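Local coordinates for Lmo0181 protein (Listeria monocytogenes serovar 1/2a, PDB 5F7V) that binds cycloalternan, a cyclic alpha-glucan, and probably delivers it to a membrane transporter as a substrate-binding lipoprotein of the ABC type, at residues T16-S21 with Q48-N53; G26-E31 with N317-P322; D54-L59 with F72-E77; M123-S128 with N283-S288. One frame throughout, in Å; residues are numbered along the deposited sequence. Where two conformers were deposited one is given.

Four contacts build one sheet-containing lobe and its edge on the sugar. Interactions 1, 3 and 4 share a mixed sheet in the strand order 43-49, 13-19, 71-75, 278-287, 119-135, and the centres of 1 and 3 lie about 8 Å apart. Glu73 joins these two: its carboxylate binds Ser21 (OG to Glu73 OE2, 2.6 Å) and Phe20 N. Interactions 3 and 4 meet where Leu74 N bonds to Gly284 O at 2.8 Å. Interaction 2 joins at strand 119-135, with which 321-322 pairs, and reaches interaction 4 through Glu320 OE1 and Ser126 OG, 2.8 Å apart. Interactions 2, 3 and 4 all grip the glucose of chain C, while interaction 1 holds that of chain B.

Interaction 1 (T16-S21 with Q48-N53); sequences TYYQFS and QTIAFN. With GLC (alpha-D-glucopyranose), chain B.
Tyr18 and Gln19 pair with Gln48 and Thr49 as adjacent parallel strands, the two ends of a beta-alpha-beta unit whose connecting helix is 27-39. Backbone hydrogen bonds fix the register: Gln48 N donates to Tyr17 O, Gln19 N to Gln48 O, and Ile50 N to Gln19 O at 3.1 Å, the last prolonging the pairing beyond the strands. Among the side chains, Gln19 NE2 donates to Thr49 OG1 over 3.0 Å, with the hydroxyl lying in the amide plane. A bend in the Gln19 chain (chi2 91°) brings this amide alongside Thr49, while its OE1 accepts from Ala22 N.

On the sheet face that carries Tyr18 and Gln48, the Gln48 chain runs beside the ring; in one of its two conformers OE1 lies 3.3 Å from Tyr18 CE1, with amide and ring planes 75° apart. The apolar contact with this ring comes from Ile50, whose CG1 approaches obliquely to 3.6 Å from Tyr18 CZ.

Past the strands the contact turns aromatic. Phe52 directs its edge at the face of Phe20, a T-shaped pair with planes at 62° and a nearest approach of 3.5 Å between Phe52 CD1 and Phe20 CD1. One face of Phe52 carries glucose C2 of chain B, so the pair forms part of the glycan pocket. The same sugar donates from O6 to Phe20 O at 2.7 Å, and a water bridging to Ile50 O donates to Phe20 O at 2.6 Å.

Interaction 2 (G26-E31 with N317-P322); sequences GKALDE and NNWELP. With GLC (alpha-D-glucopyranose), chain C.
Ala28 sits in the dense part of this contact, its methyl pointing at the loop after helix 308-316. Its CB lies 3.6 Å from Trp319 CE3 and 3.8 Å from Asn317 ND2, touching both indole and amide. Leu29 extends the apolar patch more loosely, with CB 4.1 Å from Trp319 CH2. With chi1 at 179° the indole swings away from the Trp319 backbone N and its six-membered ring meets the helix; Arg314 makes a cation-pi contact with it.

Toward solvent the contact thins to one polar link. Exposed Lys27 crosses Asn317 at about a right angle and donates from NZ to OD1 at 2.9 Å. The ammonium lies in the carbonyl plane on a lone pair, with a C=O...donor angle of 124°. The amide's other end is used as well, since Asn317 ND2 bonds to Ile313 O and its rotation is thereby fixed.

Beyond Asn317 the chain leaves the helix through a Schellman motif, with Asn318, at positive phi, as its C-prime residue. An inverse gamma turn centred on Trp319 then leads to Glu320 of the glycan pocket, whose OE2 accepts from glucose O2 of chain C at 2.6 Å.

Interaction 3 (D54-L59 with F72-E77); sequences DYFTKL and FELNYE. With GLC (alpha-D-glucopyranose), chain C.
Leu59, Phe72, Phe56 and Leu74 form the apolar centre between helix 52-64 and strand 71-75. This is the second half of a beta-alpha-beta crossover that passes over strand 13-19, as in the periplasmic binding protein fold. The axes of the local segments approach to 10.3 Å with directions 126° apart, a separation usual for a helix lying on a sheet. Leu59 meets Phe72 at about a right angle: CD1 rests over one face of the ring and CD2 lies 3.7 Å from Phe72 CD1. Leu74 CD2 then fills in at the edge of the Phe56 ring, near its plane and 4.0 Å from CE1.

Within the helix, Tyr55 and Phe56 support one another, since Tyr55 CD2 sits over the centre of the Phe56 ring, 3.5 Å above its plane. A trans chi1 (178°) extends the Tyr55 ring toward the strand. Its hydroxyl donates to Glu73 O at 2.7 Å, in the carbonyl plane and on a lone pair, a polar tie made inside a buried contact.

Outward, the Phe56 ring comes to the Asn75 amide, CZ 3.3 Å from OD1, with the two planes 23° apart. Asn75 occupies the N-cap of helix 76-85, and its OD1 also accepts from Thr78 OG1, which together steady the amide. The other end serves the sugar: Asn75 ND2 donates to O4 of the chain C glucose at 2.9 Å, and in one of the two Glu77 conformers that O4 donates to Glu77 OE2 at 2.7 Å.

Interaction 4 (M123-S128 with N283-S288); sequences MVESFS and NGIGVS. With GLC (alpha-D-glucopyranose), chain C.
The Glu125 carboxylate and the Asn283 amide are inclined at 50° to one another, and the carboxylate meets the stem of the asparagine, OE1 lying 3.6 Å from Asn283 CB. On another side Ser126 OG lies 3.7 Å from the same CB. The far end of the amide is turned to the sugar: Asn283 OD1 accepts from O3 of the chain C glucose at 2.7 Å. ND2 gives a nearly straight bond to O2 of that sugar at 2.8 Å (164° at the hydrogen), so one amide grips two adjacent hydroxyls.

The backbones carrying these groups are antiparallel strands: strand 278-287 runs against its neighbours 71-75 and 119-135, as in class II periplasmic binding proteins. Met123 and Ile285 exchange two backbone hydrogen bonds. Val124 and Gly284 follow as a non-hydrogen-bonded pair, with CA atoms only 4.1 Å apart. A classic beta bulge then shifts the register: Glu125 N and Ser126 N both donate to Asn283 O, at 2.7 and 3.2 Å. Glu125 takes the helix-like psi (-40°) usual at the first bulge position, and the extra residue sends its extended side chain to the same sheet face as Asn283.

There Glu125 OE2 forms a salt bridge with Arg314. Ser126 OG bonds to Glu320 OE1, while Ser126 O accepts from Asn283 N at 2.9 Å.

Interaction 1 (T16-S21 with Q48-N53)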
# COMPACT_ATOMS: atom_id res chain seq x y z
N THR A 16 -13.26 9.52 18.70
CA THR A 16 -12.64 8.23 18.37
C THR A 16 -11.99 8.29 17.01
O THR A 16 -12.55 8.87 16.08
CB THR A 16 -13.69 7.11 18.43
OG1 THR A 16 -14.80 7.46 17.59
CG2 THR A 16 -14.21 6.94 19.85
N TYR A 17 -10.82 7.66 16.90
CA TYR A 17 -10.06 7.52 15.64
C TYR A 17 -9.73 6.06 15.47
O TYR A 17 -9.11 5.49 16.35
CB TYR A 17 -8.80 8.39 15.66
CG TYR A 17 -7.90 8.18 14.44
CD1 TYR A 17 -8.43 8.25 13.16
CD2 TYR A 17 -6.54 7.91 14.59
CE1 TYR A 17 -7.64 8.06 12.05
CE2 TYR A 17 -5.74 7.75 13.49
CZ TYR A 17 -6.30 7.81 12.23
OH TYR A 17 -5.54 7.59 11.09
N TYR A 18 -10.21 5.47 14.38
CA TYR A 18 -10.01 4.05 14.06
C TYR A 18 -8.97 4.02 12.95
O TYR A 18 -9.07 4.80 11.99
CB TYR A 18 -11.35 3.53 13.61
CG TYR A 18 -11.76 2.10 13.69
CD1 TYR A 18 -12.41 1.55 14.78
CD2 TYR A 18 -11.57 1.29 12.57
CE1 TYR A 18 -12.81 0.23 14.79
CE2 TYR A 18 -11.95 -0.03 12.54
CZ TYR A 18 -12.58 -0.57 13.65
OH TYR A 18 -12.92 -1.90 13.50
N GLN A 19 -7.93 3.20 13.09
CA GLN A 19 -6.86 3.19 12.07
C GLN A 19 -6.14 1.85 11.99
O GLN A 19 -6.30 0.99 12.86
CB GLN A 19 -5.89 4.34 12.34
CG GLN A 19 -4.99 4.14 13.56
CD GLN A 19 -3.68 3.45 13.20
OE1 GLN A 19 -2.98 3.89 12.29
NE2 GLN A 19 -3.35 2.41 13.94
N PHE A 20 -5.35 1.70 10.94
CA PHE A 20 -4.54 0.52 10.67
C PHE A 20 -3.08 0.78 10.40
O PHE A 20 -2.30 -0.12 10.62
CB PHE A 20 -5.08 -0.30 9.48
CG PHE A 20 -5.09 0.48 8.19
CD1 PHE A 20 -3.95 0.56 7.38
CD2 PHE A 20 -6.21 1.17 7.82
CE1 PHE A 20 -3.99 1.36 6.24
CE2 PHE A 20 -6.26 1.92 6.68
CZ PHE A 20 -5.14 2.03 5.88
N SER A 21 -2.69 1.96 9.90
CA SER A 21 -1.35 2.03 9.32
C SER A 21 -0.20 2.17 10.31
O SER A 21 0.92 1.86 9.96
CB SER A 21 -1.30 3.14 8.28
OG SER A 21 -1.34 4.44 8.83
N GLN A 48 -8.31 3.50 18.27
CA GLN A 48 -8.46 2.05 18.20
C GLN A 48 -7.74 1.58 16.94
O GLN A 48 -7.96 2.09 15.85
CB GLN A 48 -9.94 1.63 18.16
CG GLN A 48 -10.15 0.12 18.30
CD GLN A 48 -11.61 -0.31 18.33
OE1 GLN A 48 -12.53 0.47 18.09
NE2 GLN A 48 -11.82 -1.59 18.62
N THR A 49 -6.85 0.61 17.14
CA THR A 49 -6.07 0.03 16.05
C THR A 49 -6.53 -1.37 15.75
O THR A 49 -6.73 -2.19 16.66
CB THR A 49 -4.61 0.02 16.49
OG1 THR A 49 -4.22 1.38 16.65
CG2 THR A 49 -3.72 -0.70 15.48
N ILE A 50 -6.67 -1.64 14.45
CA ILE A 50 -7.01 -2.97 13.94
C ILE A 50 -5.99 -3.34 12.89
O ILE A 50 -5.65 -2.48 12.06
CB ILE A 50 -8.42 -3.04 13.31
CG1 ILE A 50 -9.45 -2.35 14.23
CG2 ILE A 50 -8.80 -4.46 12.94
CD1 ILE A 50 -9.62 -3.02 15.53
N ALA A 51 -5.55 -4.58 12.90
CA ALA A 51 -4.64 -5.11 11.88
C ALA A 51 -5.23 -4.90 10.49
O ALA A 51 -6.43 -5.03 10.31
CB ALA A 51 -4.40 -6.60 12.11
N PHE A 52 -4.37 -4.59 9.53
CA PHE A 52 -4.80 -4.29 8.15
C PHE A 52 -5.66 -5.39 7.56
O PHE A 52 -6.61 -5.09 6.85
CB PHE A 52 -3.56 -4.04 7.25
CG PHE A 52 -3.90 -3.67 5.84
CD1 PHE A 52 -4.35 -2.39 5.52
CD2 PHE A 52 -3.73 -4.58 4.81
CE1 PHE A 52 -4.62 -2.07 4.21
CE2 PHE A 52 -4.01 -4.26 3.49
CZ PHE A 52 -4.46 -2.99 3.20
N ASN A 53 -5.33 -6.64 7.84
CA ASN A 53 -6.05 -7.76 7.22
C ASN A 53 -7.52 -7.84 7.62
O ASN A 53 -8.33 -8.31 6.83
CB ASN A 53 -5.33 -9.08 7.47
CG ASN A 53 -5.53 -9.60 8.88
OD1 ASN A 53 -5.50 -8.82 9.86
ND2 ASN A 53 -5.76 -10.90 9.00
C1 GLC B . 0.14 -3.88 5.74
C2 GLC B . -0.45 -2.92 4.72
C3 GLC B . 0.03 -1.50 4.94
C4 GLC B . -0.31 -1.10 6.37
C5 GLC B . 0.41 -2.07 7.31
C6 GLC B . 0.20 -1.72 8.78
O2 GLC B . -0.09 -3.37 3.42
O3 GLC B . -0.72 -0.61 4.12
O4 GLC B . 0.04 0.27 6.62
O5 GLC B . -0.08 -3.39 7.06
O6 GLC B . -1.16 -2.00 9.11
O HOH W 1 -2.57 -2.00 12.44

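Interaction 2 (G26-E31 with N317-P322)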
# COMPACT_ATOMS: atom_id res chain seq x y z
N GLY A 26 3.24 1.60 18.16
CA GLY A 26 2.42 2.82 18.26
C GLY A 26 3.20 4.11 18.48
O GLY A 26 2.59 5.17 18.73
N LYS A 27 4.53 4.04 18.39
CA LYS A 27 5.38 5.16 18.76
C LYS A 27 5.01 6.47 18.05
O LYS A 27 4.67 7.47 18.68
CB LYS A 27 6.85 4.78 18.55
CG LYS A 27 7.89 5.88 18.68
CD LYS A 27 9.30 5.30 18.54
CE LYS A 27 10.35 6.35 18.83
NZ LYS A 27 10.22 7.54 17.95
N ALA A 28 5.08 6.46 16.73
CA ALA A 28 4.84 7.67 15.97
C ALA A 28 3.42 8.20 16.17
O ALA A 28 3.22 9.40 16.42
CB ALA A 28 5.08 7.43 14.50
N LEU A 29 2.44 7.32 16.11
CA LEU A 29 1.06 7.80 16.20
C LEU A 29 0.80 8.36 17.59
O LEU A 29 0.13 9.39 17.72
CB LEU A 29 0.06 6.69 15.88
CG LEU A 29 -1.42 7.11 15.94
CD1 LEU A 29 -1.82 8.30 15.09
CD2 LEU A 29 -2.23 5.87 15.60
N ASP A 30 1.29 7.69 18.63
CA ASP A 30 1.11 8.21 19.99
C ASP A 30 1.72 9.61 20.16
O ASP A 30 1.09 10.48 20.79
CB ASP A 30 1.67 7.26 21.04
CG ASP A 30 0.91 5.92 21.15
OD1 ASP A 30 -0.15 5.79 20.53
OD2 ASP A 30 1.38 4.98 21.85
N GLU A 31 2.89 9.85 19.58
CA GLU A 31 3.51 11.16 19.64
C GLU A 31 2.69 12.19 18.87
O GLU A 31 2.52 13.29 19.35
CB GLU A 31 4.92 11.11 19.08
CG GLU A 31 5.72 12.32 19.51
CD GLU A 31 7.13 12.32 18.98
OE1 GLU A 31 7.59 11.29 18.43
OE2 GLU A 31 7.74 13.40 19.16
N ASN A 317 10.27 8.66 12.01
CA ASN A 317 9.93 7.25 12.20
C ASN A 317 9.85 6.42 10.92
O ASN A 317 9.45 5.25 11.00
CB ASN A 317 8.63 7.18 13.02
CG ASN A 317 8.88 7.58 14.46
OD1 ASN A 317 9.46 6.81 15.24
ND2 ASN A 317 8.56 8.82 14.79
N ASN A 318 10.22 6.99 9.77
CA ASN A 318 10.15 6.32 8.48
C ASN A 318 8.75 5.82 8.16
O ASN A 318 8.62 4.83 7.43
CB ASN A 318 11.12 5.14 8.40
CG ASN A 318 12.56 5.56 8.57
OD1 ASN A 318 13.07 6.35 7.78
ND2 ASN A 318 13.23 5.01 9.57
N TRP A 319 7.72 6.48 8.69
CA TRP A 319 6.35 5.96 8.62
C TRP A 319 5.68 6.42 7.34
O TRP A 319 4.93 7.37 7.30
CB TRP A 319 5.59 6.34 9.88
CG TRP A 319 4.18 5.86 9.88
CD1 TRP A 319 3.64 4.84 9.14
CD2 TRP A 319 3.11 6.42 10.65
NE1 TRP A 319 2.31 4.74 9.43
CE2 TRP A 319 1.95 5.70 10.34
CE3 TRP A 319 3.03 7.46 11.57
CZ2 TRP A 319 0.71 6.02 10.92
CZ3 TRP A 319 1.80 7.75 12.15
CH2 TRP A 319 0.66 7.03 11.82
N GLU A 320 6.01 5.73 6.25
CA GLU A 320 5.59 6.12 4.90
C GLU A 320 6.12 7.53 4.64
O GLU A 320 7.19 7.86 5.14
CB GLU A 320 4.09 5.96 4.68
CG GLU A 320 3.65 4.52 4.93
CD GLU A 320 2.24 4.20 4.51
OE1 GLU A 320 1.49 5.14 4.07
OE2 GLU A 320 1.90 3.01 4.65
N LEU A 321 5.43 8.36 3.87
CA LEU A 321 5.81 9.74 3.59
C LEU A 321 4.65 10.63 3.96
O LEU A 321 3.51 10.28 3.73
CB LEU A 321 6.18 9.89 2.10
CG LEU A 321 7.45 9.16 1.64
CD1 LEU A 321 7.54 9.21 0.12
CD2 LEU A 321 8.69 9.75 2.27
N PRO A 322 4.94 11.80 4.52
CA PRO A 322 3.90 12.80 4.78
C PRO A 322 3.37 13.38 3.49
O PRO A 322 3.99 13.33 2.44
CB PRO A 322 4.63 13.83 5.62
CG PRO A 322 6.02 13.79 5.05
CD PRO A 322 6.29 12.35 4.72
C1 GLC C . -0.04 -0.07 3.00
C2 GLC C . -0.52 1.34 2.76
C3 GLC C . -1.96 1.33 2.27
C4 GLC C . -2.11 0.39 1.08
C5 GLC C . -1.62 -1.00 1.45
C6 GLC C . -1.62 -1.96 0.27
O2 GLC C . -0.40 2.08 3.98
O3 GLC C . -2.28 2.66 1.86
O4 GLC C . -3.50 0.29 0.78
O5 GLC C . -0.24 -0.91 1.87
O6 GLC C . -0.95 -3.15 0.77

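Interaction 3 (D54-L59 with F72-E77)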
# COMPACT_ATOMS: atom_id res chain seq x y z
N ASP A 54 -7.85 -7.34 8.81
CA ASP A 54 -9.21 -7.31 9.35
C ASP A 54 -9.85 -5.93 9.43
O ASP A 54 -11.04 -5.79 9.73
CB ASP A 54 -9.19 -7.92 10.75
CG ASP A 54 -8.84 -9.39 10.75
OD1 ASP A 54 -9.10 -10.08 9.73
OD2 ASP A 54 -8.33 -9.91 11.78
N TYR A 55 -9.09 -4.89 9.11
CA TYR A 55 -9.56 -3.54 9.36
C TYR A 55 -10.85 -3.18 8.63
O TYR A 55 -11.75 -2.60 9.23
CB TYR A 55 -8.44 -2.56 8.94
CG TYR A 55 -8.82 -1.10 9.09
CD1 TYR A 55 -8.67 -0.44 10.32
CD2 TYR A 55 -9.40 -0.41 8.03
CE1 TYR A 55 -9.04 0.89 10.47
CE2 TYR A 55 -9.79 0.91 8.18
CZ TYR A 55 -9.61 1.55 9.39
OH TYR A 55 -9.96 2.86 9.60
N PHE A 56 -10.91 -3.46 7.33
CA PHE A 56 -12.05 -2.95 6.57
C PHE A 56 -13.33 -3.72 6.88
O PHE A 56 -14.39 -3.10 6.91
CB PHE A 56 -11.79 -2.82 5.06
CG PHE A 56 -10.75 -1.77 4.75
CD1 PHE A 56 -11.06 -0.41 4.85
CD2 PHE A 56 -9.46 -2.14 4.47
CE1 PHE A 56 -10.07 0.54 4.63
CE2 PHE A 56 -8.47 -1.20 4.25
CZ PHE A 56 -8.80 0.13 4.32
N THR A 57 -13.21 -5.02 7.14
CA THR A 57 -14.36 -5.81 7.54
C THR A 57 -14.89 -5.30 8.87
O THR A 57 -16.09 -5.14 9.06
CB THR A 57 -13.98 -7.29 7.68
OG1 THR A 57 -13.32 -7.73 6.50
CG2 THR A 57 -15.23 -8.14 7.88
N LYS A 58 -13.98 -5.05 9.80
CA LYS A 58 -14.33 -4.58 11.13
C LYS A 58 -14.95 -3.18 11.09
O LYS A 58 -15.97 -2.90 11.71
CB LYS A 58 -13.13 -4.67 12.09
CG LYS A 58 -12.72 -6.09 12.45
CD LYS A 58 -13.72 -6.71 13.39
CE LYS A 58 -13.17 -7.91 14.15
NZ LYS A 58 -14.20 -8.92 14.46
N LEU A 59 -14.35 -2.31 10.30
CA LEU A 59 -14.82 -0.93 10.20
C LEU A 59 -16.24 -0.88 9.66
O LEU A 59 -17.10 -0.20 10.22
CB LEU A 59 -13.85 -0.14 9.33
CG LEU A 59 -14.28 1.32 9.13
CD1 LEU A 59 -14.44 2.14 10.41
CD2 LEU A 59 -13.27 1.98 8.23
N PHE A 72 -11.80 8.06 10.81
CA PHE A 72 -11.24 6.76 10.52
C PHE A 72 -10.39 6.79 9.27
O PHE A 72 -10.64 7.56 8.35
CB PHE A 72 -12.33 5.67 10.43
CG PHE A 72 -13.50 5.99 9.56
CD1 PHE A 72 -13.50 5.69 8.22
CD2 PHE A 72 -14.63 6.61 10.10
CE1 PHE A 72 -14.61 5.97 7.44
CE2 PHE A 72 -15.74 6.88 9.31
CZ PHE A 72 -15.73 6.54 7.97
N GLU A 73 -9.41 5.91 9.28
CA GLU A 73 -8.45 5.79 8.19
C GLU A 73 -9.05 5.00 7.03
O GLU A 73 -9.77 4.02 7.22
CB GLU A 73 -7.21 5.09 8.70
CG GLU A 73 -5.98 5.44 7.92
CD GLU A 73 -4.72 4.89 8.50
OE1 GLU A 73 -4.76 3.84 9.18
OE2 GLU A 73 -3.64 5.49 8.27
N LEU A 74 -8.71 5.43 5.82
CA LEU A 74 -9.07 4.71 4.57
C LEU A 74 -7.86 4.73 3.70
O LEU A 74 -7.06 5.62 3.75
CB LEU A 74 -10.21 5.36 3.81
CG LEU A 74 -11.55 5.32 4.56
CD1 LEU A 74 -12.55 6.20 3.82
CD2 LEU A 74 -12.09 3.94 4.75
N ASN A 75 -7.74 3.66 2.91
CA ASN A 75 -6.73 3.61 1.86
C ASN A 75 -7.33 4.06 0.53
O ASN A 75 -8.55 4.16 0.36
CB ASN A 75 -6.01 2.25 1.82
CG ASN A 75 -6.91 1.09 1.49
OD1 ASN A 75 -8.10 1.24 1.34
ND2 ASN A 75 -6.32 -0.07 1.44
N TYR A 76 -6.45 4.29 -0.43
CA TYR A 76 -6.85 4.75 -1.75
C TYR A 76 -7.84 3.77 -2.34
O TYR A 76 -8.87 4.17 -2.86
CB TYR A 76 -5.58 4.85 -2.60
CG TYR A 76 -5.63 5.70 -3.87
CD1 TYR A 76 -6.74 5.78 -4.71
CD2 TYR A 76 -4.50 6.38 -4.26
CE1 TYR A 76 -6.70 6.55 -5.85
CE2 TYR A 76 -4.46 7.18 -5.38
CZ TYR A 76 -5.58 7.24 -6.19
OH TYR A 76 -5.55 8.01 -7.32
N GLU A 77 -7.54 2.48 -2.22
CA GLU A 77 -8.34 1.54 -2.99
C GLU A 77 -9.66 1.19 -2.32
O GLU A 77 -10.49 0.62 -3.01
CB GLU A 77 -7.50 0.31 -3.39
CG GLU A 77 -6.88 -0.49 -2.26
CD GLU A 77 -5.52 -0.00 -1.75
OE1 GLU A 77 -5.28 1.22 -1.64
OE2 GLU A 77 -4.66 -0.86 -1.41
C1 GLC C . -0.04 -0.07 3.00
C2 GLC C . -0.52 1.34 2.76
C3 GLC C . -1.96 1.33 2.27
C4 GLC C . -2.11 0.39 1.08
C5 GLC C . -1.62 -1.00 1.45
C6 GLC C . -1.62 -1.96 0.27
O2 GLC C . -0.40 2.08 3.98
O3 GLC C . -2.28 2.66 1.86
O4 GLC C . -3.50 0.29 0.78
O5 GLC C . -0.24 -0.91 1.87
O6 GLC C . -0.95 -3.15 0.77

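Interaction 4 (M123-S128 with N283-S288)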
# COMPACT_ATOMS: atom_id res chain seq x y z
N MET A 123 -9.03 13.70 4.33
CA MET A 123 -7.77 14.43 4.37
C MET A 123 -6.62 13.46 4.26
O MET A 123 -6.50 12.51 5.02
CB MET A 123 -7.68 15.21 5.68
CG MET A 123 -8.77 16.25 5.82
SD MET A 123 -8.64 17.66 4.69
CE MET A 123 -7.57 18.76 5.59
N VAL A 124 -5.74 13.74 3.30
CA VAL A 124 -4.65 12.81 3.04
C VAL A 124 -3.65 12.82 4.18
O VAL A 124 -3.21 13.87 4.64
CB VAL A 124 -3.95 13.11 1.70
CG1 VAL A 124 -3.40 14.53 1.63
CG2 VAL A 124 -2.86 12.08 1.48
N GLU A 125 -3.32 11.63 4.65
CA GLU A 125 -2.47 11.42 5.82
C GLU A 125 -1.06 11.00 5.44
O GLU A 125 -0.08 11.43 6.07
CB GLU A 125 -3.13 10.33 6.69
CG GLU A 125 -2.32 9.93 7.87
CD GLU A 125 -2.67 8.57 8.41
OE1 GLU A 125 -3.54 7.88 7.75
OE2 GLU A 125 -2.09 8.21 9.43
N SER A 126 -0.92 10.16 4.44
CA SER A 126 0.39 9.67 4.04
C SER A 126 0.31 9.10 2.64
O SER A 126 -0.77 8.83 2.11
CB SER A 126 0.92 8.61 4.99
OG SER A 126 0.18 7.40 4.93
N PHE A 127 1.46 8.91 2.00
CA PHE A 127 1.53 8.15 0.76
C PHE A 127 2.75 7.25 0.77
O PHE A 127 3.68 7.43 1.59
CB PHE A 127 1.38 9.05 -0.48
CG PHE A 127 2.59 9.88 -0.79
CD1 PHE A 127 2.74 11.13 -0.21
CD2 PHE A 127 3.58 9.44 -1.66
CE1 PHE A 127 3.84 11.93 -0.46
CE2 PHE A 127 4.67 10.24 -1.91
CZ PHE A 127 4.79 11.47 -1.32
N SER A 128 2.71 6.28 -0.13
CA SER A 128 3.76 5.24 -0.10
C SER A 128 3.83 4.49 -1.42
O SER A 128 3.00 4.66 -2.31
CB SER A 128 3.42 4.23 1.02
OG SER A 128 2.22 3.53 0.76
N ASN A 283 -3.00 6.92 2.29
CA ASN A 283 -4.01 6.83 3.34
C ASN A 283 -4.58 8.18 3.64
O ASN A 283 -3.85 9.18 3.58
CB ASN A 283 -3.36 6.25 4.58
CG ASN A 283 -2.86 4.83 4.32
OD1 ASN A 283 -3.57 4.03 3.76
ND2 ASN A 283 -1.63 4.52 4.76
N GLY A 284 -5.85 8.20 4.00
CA GLY A 284 -6.59 9.41 4.30
C GLY A 284 -7.43 9.20 5.52
O GLY A 284 -7.70 8.06 5.91
N ILE A 285 -7.85 10.28 6.13
CA ILE A 285 -8.75 10.22 7.29
C ILE A 285 -10.05 10.88 6.89
O ILE A 285 -10.09 12.01 6.41
CB ILE A 285 -8.11 10.88 8.51
CG1 ILE A 285 -6.83 10.15 8.88
CG2 ILE A 285 -9.11 10.93 9.64
CD1 ILE A 285 -6.04 10.82 9.99
N GLY A 286 -11.10 10.10 7.07
CA GLY A 286 -12.48 10.50 6.85
C GLY A 286 -13.19 10.80 8.15
O GLY A 286 -12.76 10.36 9.20
N VAL A 287 -14.25 11.57 8.06
CA VAL A 287 -15.08 11.94 9.22
C VAL A 287 -16.43 11.28 9.00
O VAL A 287 -17.01 11.35 7.91
CB VAL A 287 -15.21 13.46 9.34
CG1 VAL A 287 -16.14 13.86 10.48
CG2 VAL A 287 -13.83 14.06 9.55
N SER A 288 -16.94 10.58 10.01
CA SER A 288 -18.26 9.96 9.87
C SER A 288 -19.35 10.99 9.59
O SER A 288 -19.48 12.00 10.27
CB SER A 288 -18.63 9.19 11.14
OG SER A 288 -19.97 8.77 11.08
C1 GLC C . -0.04 -0.07 3.00
C2 GLC C . -0.52 1.34 2.76
C3 GLC C . -1.96 1.33 2.27
C4 GLC C . -2.11 0.39 1.08
C5 GLC C . -1.62 -1.00 1.45
C6 GLC C . -1.62 -1.96 0.27
O2 GLC C . -0.40 2.08 3.98
O3 GLC C . -2.28 2.66 1.86
O4 GLC C . -3.50 0.29 0.78
O5 GLC C . -0.24 -0.91 1.87
O6 GLC C . -0.95 -3.15 0.77